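Local coordinates for protein putative agmatinase (Clostridium difficile, PDB 3LHL) that binds manganese ions and probably hydrolyses agmatine to putrescine and urea, at residues Asp114-His119 / Lys152-Gly157; Lys195-Thr200 / Ile239-Cys244. One frame throughout, in Å; residues are numbered along the deposited sequence.

Contact 1: Asp114-His119 / Lys152-Gly157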
ATOM      1  N   ASP A 114       6.073  -5.347 -17.551  1.00 28.07           N
ATOM      2  CA  ASP A 114       4.881  -4.633 -17.990  1.00 31.68           C
ATOM      3  C   ASP A 114       3.835  -4.626 -16.882  1.00 31.56           C
ATOM      4  O   ASP A 114       2.812  -5.299 -16.977  1.00 35.11           O
ATOM      5  CB  ASP A 114       4.306  -5.296 -19.244  1.00 33.90           C
ATOM      6  CG  ASP A 114       2.986  -4.684 -19.669  1.00 38.66           C
ATOM      7  OD1 ASP A 114       2.929  -3.440 -19.814  1.00 39.89           O
ATOM      8  OD2 ASP A 114       2.009  -5.446 -19.857  1.00 40.18           O
ATOM      9  N   ILE A 115       4.089  -3.859 -15.830  1.00 29.53           N
ATOM     10  CA  ILE A 115       3.164  -3.816 -14.709  1.00 26.83           C
ATOM     11  C   ILE A 115       2.537  -2.444 -14.508  1.00 23.95           C
ATOM     12  O   ILE A 115       3.119  -1.424 -14.870  1.00 22.94           O
ATOM     13  CB  ILE A 115       3.882  -4.255 -13.404  1.00 27.68           C
ATOM     14  CG1 ILE A 115       2.877  -4.343 -12.254  1.00 29.27           C
ATOM     15  CG2 ILE A 115       4.998  -3.274 -13.065  1.00 27.97           C
ATOM     16  CD1 ILE A 115       3.460  -4.906 -10.975  1.00 30.21           C
ATOM     17  N   TYR A 116       1.337  -2.431 -13.939  1.00 22.76           N
ATOM     18  CA  TYR A 116       0.614  -1.194 -13.664  1.00 21.87           C
ATOM     19  C   TYR A 116       0.568  -0.960 -12.160  1.00 20.91           C
ATOM     20  O   TYR A 116       0.560  -1.906 -11.373  1.00 23.06           O
ATOM     21  CB  TYR A 116      -0.802  -1.282 -14.235  1.00 22.44           C
ATOM     22  CG  TYR A 116      -0.811  -1.373 -15.742  1.00 23.47           C
ATOM     23  CD1 TYR A 116      -0.793  -0.220 -16.529  1.00 24.00           C
ATOM     24  CD2 TYR A 116      -0.770  -2.609 -16.383  1.00 23.82           C
ATOM     25  CE1 TYR A 116      -0.732  -0.293 -17.917  1.00 25.60           C
ATOM     26  CE2 TYR A 116      -0.705  -2.696 -17.774  1.00 27.35           C
ATOM     27  CZ  TYR A 116      -0.685  -1.532 -18.534  1.00 27.48           C
ATOM     28  OH  TYR A 116      -0.598  -1.608 -19.906  1.00 28.63           O
ATOM     29  N   VAL A 117       0.540   0.306 -11.764  1.00 21.09           N
ATOM     30  CA  VAL A 117       0.517   0.668 -10.357  1.00 18.91           C
ATOM     31  C   VAL A 117      -0.778   1.364  -9.940  1.00 20.16           C
ATOM     32  O   VAL A 117      -1.175   2.367 -10.535  1.00 20.89           O
ATOM     33  CB  VAL A 117       1.696   1.616 -10.014  1.00 17.34           C
ATOM     34  CG1 VAL A 117       1.640   2.009  -8.544  1.00 13.42           C
ATOM     35  CG2 VAL A 117       3.021   0.950 -10.350  1.00 14.72           C
ATOM     36  N   ILE A 118      -1.439   0.818  -8.925  1.00 19.37           N
ATOM     37  CA  ILE A 118      -2.656   1.421  -8.401  1.00 19.78           C
ATOM     38  C   ILE A 118      -2.231   2.058  -7.082  1.00 19.81           C
ATOM     39  O   ILE A 118      -1.717   1.382  -6.187  1.00 20.89           O
ATOM     40  CB  ILE A 118      -3.770   0.367  -8.203  1.00 19.90           C
ATOM     41  CG1 ILE A 118      -4.279  -0.085  -9.581  1.00 21.06           C
ATOM     42  CG2 ILE A 118      -4.919   0.952  -7.375  1.00 17.96           C
ATOM     43  CD1 ILE A 118      -5.432  -1.085  -9.547  1.00 19.33           C
ATOM     44  N   HIS A 119      -2.439   3.368  -6.985  1.00 18.58           N
ATOM     45  CA  HIS A 119      -2.019   4.155  -5.830  1.00 16.66           C
ATOM     46  C   HIS A 119      -3.137   4.912  -5.095  1.00 16.59           C
ATOM     47  O   HIS A 119      -3.785   5.788  -5.665  1.00 18.25           O
ATOM     48  CB  HIS A 119      -0.940   5.125  -6.327  1.00 16.75           C
ATOM     49  CG  HIS A 119      -0.480   6.133  -5.319  1.00 17.79           C
ATOM     50  ND1 HIS A 119       0.036   5.783  -4.088  1.00 19.41           N
ATOM     51  CD2 HIS A 119      -0.384   7.482  -5.397  1.00 17.11           C
ATOM     52  CE1 HIS A 119       0.433   6.873  -3.454  1.00 19.41           C
ATOM     53  NE2 HIS A 119       0.189   7.917  -4.226  1.00 19.66           N
ATOM     54  N   LYS A 152       1.101   4.281 -16.689  1.00 19.99           N
ATOM     55  CA  LYS A 152       1.260   3.063 -15.901  1.00 20.43           C
ATOM     56  C   LYS A 152       0.785   3.275 -14.466  1.00 19.10           C
ATOM     57  O   LYS A 152       0.396   2.327 -13.783  1.00 17.52           O
ATOM     58  CB  LYS A 152       2.731   2.632 -15.870  1.00 22.78           C
ATOM     59  CG  LYS A 152       3.420   2.611 -17.224  1.00 27.83           C
ATOM     60  CD  LYS A 152       2.772   1.628 -18.184  1.00 31.77           C
ATOM     61  CE  LYS A 152       2.875   0.205 -17.684  1.00 31.80           C
ATOM     62  NZ  LYS A 152       2.443  -0.756 -18.736  1.00 36.13           N
ATOM     63  N   ILE A 153       0.824   4.526 -14.016  1.00 18.21           N
ATOM     64  CA  ILE A 153       0.440   4.861 -12.653  1.00 17.28           C
ATOM     65  C   ILE A 153      -0.938   5.498 -12.562  1.00 18.39           C
ATOM     66  O   ILE A 153      -1.254   6.430 -13.305  1.00 18.26           O
ATOM     67  CB  ILE A 153       1.490   5.802 -12.034  1.00 18.23           C
ATOM     68  CG1 ILE A 153       2.876   5.156 -12.173  1.00 17.16           C
ATOM     69  CG2 ILE A 153       1.160   6.085 -10.572  1.00 14.14           C
ATOM     70  CD1 ILE A 153       4.024   6.042 -11.746  1.00 15.66           C
ATOM     71  N   PHE A 154      -1.752   4.976 -11.646  1.00 17.71           N
ATOM     72  CA  PHE A 154      -3.114   5.456 -11.420  1.00 18.42           C
ATOM     73  C   PHE A 154      -3.272   5.799  -9.947  1.00 17.73           C
ATOM     74  O   PHE A 154      -3.134   4.937  -9.084  1.00 19.55           O
ATOM     75  CB  PHE A 154      -4.114   4.376 -11.829  1.00 18.72           C
ATOM     76  CG  PHE A 154      -4.028   4.010 -13.275  1.00 19.90           C
ATOM     77  CD1 PHE A 154      -4.910   4.562 -14.199  1.00 19.54           C
ATOM     78  CD2 PHE A 154      -3.017   3.165 -13.729  1.00 21.11           C
ATOM     79  CE1 PHE A 154      -4.785   4.284 -15.556  1.00 20.32           C
ATOM     80  CE2 PHE A 154      -2.882   2.880 -15.087  1.00 21.13           C
ATOM     81  CZ  PHE A 154      -3.768   3.442 -16.002  1.00 21.76           C
ATOM     82  N   GLN A 155      -3.565   7.064  -9.669  1.00 17.23           N
ATOM     83  CA  GLN A 155      -3.692   7.531  -8.299  1.00 16.23           C
ATOM     84  C   GLN A 155      -5.133   7.873  -7.961  1.00 17.09           C
ATOM     85  O   GLN A 155      -5.861   8.412  -8.793  1.00 16.76           O
ATOM     86  CB  GLN A 155      -2.780   8.742  -8.108  1.00 16.45           C
ATOM     87  CG  GLN A 155      -1.429   8.561  -8.806  1.00 16.55           C
ATOM     88  CD  GLN A 155      -0.442   9.660  -8.488  1.00 15.60           C
ATOM     89  OE1 GLN A 155       0.035   9.776  -7.356  1.00 18.89           O
ATOM     90  NE2 GLN A 155      -0.129  10.476  -9.485  1.00 14.61           N
ATOM     91  N   PHE A 156      -5.533   7.558  -6.732  1.00 15.84           N
ATOM     92  CA  PHE A 156      -6.900   7.798  -6.282  1.00 17.02           C
ATOM     93  C   PHE A 156      -6.995   8.419  -4.896  1.00 16.02           C
ATOM     94  O   PHE A 156      -6.231   8.069  -4.001  1.00 16.78           O
ATOM     95  CB  PHE A 156      -7.666   6.477  -6.270  1.00 15.51           C
ATOM     96  CG  PHE A 156      -7.757   5.825  -7.603  1.00 14.69           C
ATOM     97  CD1 PHE A 156      -8.849   6.067  -8.435  1.00 14.57           C
ATOM     98  CD2 PHE A 156      -6.749   4.972  -8.041  1.00 14.83           C
ATOM     99  CE1 PHE A 156      -8.935   5.465  -9.685  1.00 15.54           C
ATOM    100  CE2 PHE A 156      -6.828   4.366  -9.294  1.00 16.34           C
ATOM    101  CZ  PHE A 156      -7.921   4.611 -10.115  1.00 14.43           C
ATOM    102  N   GLY A 157      -7.948   9.333  -4.732  1.00 16.77           N
ATOM    103  CA  GLY A 157      -8.171   9.974  -3.448  1.00 16.61           C
ATOM    104  C   GLY A 157      -7.254  11.133  -3.107  1.00 16.56           C
ATOM    105  O   GLY A 157      -7.350  11.698  -2.017  1.00 15.44           O
TER
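Lys152 meets Tyr116 and Asp114 where these two parallel strands begin. Its NZ forms a salt bridge with Asp114 OD1 at 2.9 Å. The same NZ lies over one face of the Tyr116 ring, 3.6 Å from the ring centroid, as a cation-pi contact. CE follows over that face, displaced toward the rim. Bends at chi2 and chi3, both near -60°, fold the lysine chain back over the ring.

Four backbone hydrogen bonds join the strands: Val117 N to Lys152 O, Phe154 N to Val117 O, His119 N to Phe154 O and Phe156 N to His119 O. Phe156 N lies 2.7 Å from His119 O.

Apolar contacts lie on both faces of the sheet. Phe154 CE2 is 4.0 Å from Tyr116 CD1 on one face. On the other, Val117 CB faces Ile153 CG1, and Gln155 packs its CG at the edge of the His119 ring.

The pair belongs to a beta-alpha-beta unit whose connection includes helix 140-148. Ile141 of that helix touches His119 and Gln155, and Trp145 touches Ile153. Helix 101-111 covers Val117 through Phe105, and strand 196-202 flanks strand 115-120.

Contact 2: Lys195-Thr200 / Ile239-Cys244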
ATOM      1  N   LYS A 195      -4.482  -7.235 -16.689  1.00 21.11           N
ATOM      2  CA  LYS A 195      -3.146  -6.692 -16.495  1.00 21.48           C
ATOM      3  C   LYS A 195      -2.560  -7.005 -15.123  1.00 22.01           C
ATOM      4  O   LYS A 195      -3.281  -7.364 -14.192  1.00 20.02           O
ATOM      5  CB  LYS A 195      -3.154  -5.181 -16.730  1.00 24.30           C
ATOM      6  CG  LYS A 195      -3.444  -4.796 -18.177  1.00 29.36           C
ATOM      7  CD  LYS A 195      -2.452  -5.462 -19.123  1.00 32.68           C
ATOM      8  CE  LYS A 195      -2.799  -5.214 -20.583  1.00 35.77           C
ATOM      9  NZ  LYS A 195      -2.781  -3.768 -20.926  1.00 40.15           N
ATOM     10  N   ASN A 196      -1.239  -6.877 -15.018  1.00 20.53           N
ATOM     11  CA  ASN A 196      -0.528  -7.135 -13.773  1.00 21.35           C
ATOM     12  C   ASN A 196      -0.430  -5.833 -12.992  1.00 21.70           C
ATOM     13  O   ASN A 196       0.006  -4.803 -13.514  1.00 20.63           O
ATOM     14  CB  ASN A 196       0.862  -7.691 -14.074  1.00 21.52           C
ATOM     15  CG  ASN A 196       0.806  -9.026 -14.785  1.00 22.82           C
ATOM     16  OD1 ASN A 196       1.525  -9.257 -15.759  1.00 24.01           O
ATOM     17  ND2 ASN A 196      -0.050  -9.917 -14.298  1.00 22.21           N
ATOM     18  N   ILE A 197      -0.824  -5.893 -11.728  1.00 19.70           N
ATOM     19  CA  ILE A 197      -0.849  -4.710 -10.890  1.00 20.29           C
ATOM     20  C   ILE A 197      -0.067  -4.782  -9.580  1.00 19.41           C
ATOM     21  O   ILE A 197       0.017  -5.832  -8.937  1.00 18.40           O
ATOM     22  CB  ILE A 197      -2.340  -4.346 -10.549  1.00 20.51           C
ATOM     23  CG1 ILE A 197      -2.995  -3.617 -11.725  1.00 22.47           C
ATOM     24  CG2 ILE A 197      -2.421  -3.501  -9.283  1.00 22.45           C
ATOM     25  CD1 ILE A 197      -3.237  -4.475 -12.955  1.00 22.96           C
ATOM     26  N   TYR A 198       0.523  -3.652  -9.207  1.00 18.84           N
ATOM     27  CA  TYR A 198       1.192  -3.549  -7.919  1.00 18.56           C
ATOM     28  C   TYR A 198       0.282  -2.568  -7.193  1.00 18.10           C
ATOM     29  O   TYR A 198       0.135  -1.420  -7.615  1.00 19.11           O
ATOM     30  CB  TYR A 198       2.588  -2.946  -8.002  1.00 16.10           C
ATOM     31  CG  TYR A 198       3.246  -2.942  -6.636  1.00 16.81           C
ATOM     32  CD1 TYR A 198       4.058  -3.997  -6.227  1.00 15.33           C
ATOM     33  CD2 TYR A 198       2.966  -1.933  -5.711  1.00 16.42           C
ATOM     34  CE1 TYR A 198       4.571  -4.052  -4.928  1.00 17.99           C
ATOM     35  CE2 TYR A 198       3.470  -1.979  -4.413  1.00 17.52           C
ATOM     36  CZ  TYR A 198       4.272  -3.042  -4.026  1.00 18.13           C
ATOM     37  OH  TYR A 198       4.751  -3.103  -2.732  1.00 16.92           O
ATOM     38  N   LEU A 199      -0.346  -3.023  -6.118  1.00 17.48           N
ATOM     39  CA  LEU A 199      -1.260  -2.178  -5.360  1.00 14.66           C
ATOM     40  C   LEU A 199      -0.621  -1.608  -4.107  1.00 14.27           C
ATOM     41  O   LEU A 199      -0.254  -2.347  -3.198  1.00 17.23           O
ATOM     42  CB  LEU A 199      -2.501  -2.985  -4.981  1.00 13.11           C
ATOM     43  CG  LEU A 199      -3.524  -2.346  -4.042  1.00 14.11           C
ATOM     44  CD1 LEU A 199      -4.160  -1.130  -4.696  1.00 10.42           C
ATOM     45  CD2 LEU A 199      -4.583  -3.387  -3.689  1.00 14.95           C
ATOM     46  N   THR A 200      -0.479  -0.288  -4.065  1.00 13.81           N
ATOM     47  CA  THR A 200       0.099   0.377  -2.907  1.00 13.91           C
ATOM     48  C   THR A 200      -0.948   1.294  -2.285  1.00 14.39           C
ATOM     49  O   THR A 200      -1.420   2.248  -2.909  1.00 14.17           O
ATOM     50  CB  THR A 200       1.362   1.206  -3.280  1.00 14.51           C
ATOM     51  OG1 THR A 200       1.847   1.880  -2.108  1.00 13.41           O
ATOM     52  CG2 THR A 200       1.047   2.229  -4.371  1.00  9.91           C
ATOM     53  N   ILE A 239      -8.185  -8.146 -12.654  1.00 25.48           N
ATOM     54  CA  ILE A 239      -6.828  -7.621 -12.571  1.00 25.41           C
ATOM     55  C   ILE A 239      -6.001  -8.613 -11.766  1.00 24.61           C
ATOM     56  O   ILE A 239      -6.524  -9.307 -10.894  1.00 24.89           O
ATOM     57  CB  ILE A 239      -6.755  -6.228 -11.891  1.00 24.93           C
ATOM     58  CG1 ILE A 239      -7.218  -6.314 -10.438  1.00 25.07           C
ATOM     59  CG2 ILE A 239      -7.586  -5.227 -12.663  1.00 25.54           C
ATOM     60  CD1 ILE A 239      -6.953  -5.044  -9.653  1.00 24.50           C
ATOM     61  N   ASN A 240      -4.711  -8.681 -12.063  1.00 23.94           N
ATOM     62  CA  ASN A 240      -3.828  -9.604 -11.370  1.00 24.89           C
ATOM     63  C   ASN A 240      -2.865  -8.864 -10.444  1.00 23.56           C
ATOM     64  O   ASN A 240      -1.917  -8.219 -10.893  1.00 22.54           O
ATOM     65  CB  ASN A 240      -3.062 -10.446 -12.400  1.00 25.85           C
ATOM     66  CG  ASN A 240      -2.190 -11.511 -11.759  1.00 29.26           C
ATOM     67  OD1 ASN A 240      -2.557 -12.093 -10.737  1.00 33.33           O
ATOM     68  ND2 ASN A 240      -1.041 -11.786 -12.365  1.00 26.35           N
ATOM     69  N   ILE A 241      -3.127  -8.943  -9.145  1.00 22.59           N
ATOM     70  CA  ILE A 241      -2.269  -8.286  -8.171  1.00 21.40           C
ATOM     71  C   ILE A 241      -1.084  -9.197  -7.881  1.00 21.16           C
ATOM     72  O   ILE A 241      -1.244 -10.272  -7.312  1.00 20.74           O
ATOM     73  CB  ILE A 241      -3.039  -7.972  -6.868  1.00 19.09           C
ATOM     74  CG1 ILE A 241      -4.190  -7.008  -7.181  1.00 17.67           C
ATOM     75  CG2 ILE A 241      -2.103  -7.340  -5.842  1.00 17.78           C
ATOM     76  CD1 ILE A 241      -5.075  -6.670  -5.996  1.00 14.40           C
ATOM     77  N   VAL A 242       0.104  -8.767  -8.292  1.00 21.63           N
ATOM     78  CA  VAL A 242       1.313  -9.558  -8.092  1.00 19.80           C
ATOM     79  C   VAL A 242       2.172  -9.023  -6.955  1.00 19.33           C
ATOM     80  O   VAL A 242       3.240  -9.564  -6.658  1.00 18.13           O
ATOM     81  CB  VAL A 242       2.152  -9.601  -9.386  1.00 20.05           C
ATOM     82  CG1 VAL A 242       1.401 -10.379 -10.454  1.00 19.63           C
ATOM     83  CG2 VAL A 242       2.444  -8.180  -9.870  1.00 18.59           C
ATOM     84  N   GLY A 243       1.687  -7.959  -6.322  1.00 17.80           N
ATOM     85  CA  GLY A 243       2.390  -7.343  -5.216  1.00 17.69           C
ATOM     86  C   GLY A 243       1.452  -6.359  -4.544  1.00 18.67           C
ATOM     87  O   GLY A 243       0.652  -5.704  -5.217  1.00 18.78           O
ATOM     88  N   CYS A 244       1.543  -6.239  -3.223  1.00 17.78           N
ATOM     89  CA  CYS A 244       0.662  -5.333  -2.500  1.00 19.05           C
ATOM     90  C   CYS A 244       1.249  -4.846  -1.178  1.00 19.33           C
ATOM     91  O   CYS A 244       2.139  -5.481  -0.603  1.00 19.18           O
ATOM     92  CB  CYS A 244      -0.678  -6.038  -2.238  1.00 17.70           C
ATOM     93  SG  CYS A 244      -1.921  -5.056  -1.356  1.00 23.05           S
TER
HETATM   94  O   HOH W   1       4.866  -5.873  -1.779  1.00 17.65           O
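Ile197 and Leu199 pack against Ile239, Ile241 and Cys244 between two neighbouring parallel strands of the arginase-family alpha/beta fold. The contact lies in the middle of its eight-stranded parallel sheet. Ile197 CD1 reaches Ile239 CB at 4.1 Å, and these side chains cross at about a right angle. Leu199 uses its CD2 branch twice: it touches Ile241 CD1 at 4.0 Å and Cys244 SG at 3.9 Å. CG of Leu199 lies anti to the backbone N (chi1 173°), which sends the branch toward the second strand.

On the other face of the sheet, the Tyr198 ring lies against the backbone of Gly243. Gly243 C and Cys244 N sit over one ring face. Tyr198 CD1 is 3.9 Å from Gly243 CA.

The backbone sets these positions. Asn240 N bonds to Lys195 O, and Ile197 N bonds to Asn240 O at 2.7 Å. Val242 N then bonds to Ile197 O, and Leu199 N to Gly243 O. The short strand axes are 49° apart.

Further out, helix 258-278 covers the Leu199 face through Leu270 and Ile274, and helix 101-111 covers the Tyr198 face through Thr101, Ala104 and Val108. Asp245 takes hydrogen bonds from Tyr198 OH at OD2 and from Thr200 OG1 at OD1, and Thr200 OG1 also bonds to NE2 of the manganese ligand His98. A water closes the Tyr198 end of the contact, donating to Tyr198 OH at 2.9 Å and to Cys244 O at 3.0 Å.

Contacts 1 and 2 lie side by side in one parallel sheet, with centres about 9 Å apart. Strands 115-120 and 196-202 are neighbours and join them. Tyr116 N lies 2.8 Å from Asn196 O, and Tyr116 O lies 2.8 Å from Tyr198 N, both probable hydrogen bonds. Ile118 CG2 also packs on Leu199 CD1 at 3.5 Å. These two strands lead into the manganese ligands Asp121 and Asp202. Contact 1 is the nearer to the metals: the His119 side chain is about 5 Å from a manganese ion. In contact 2 the Tyr198 side chain is about 11 Å from a bound manganese ion.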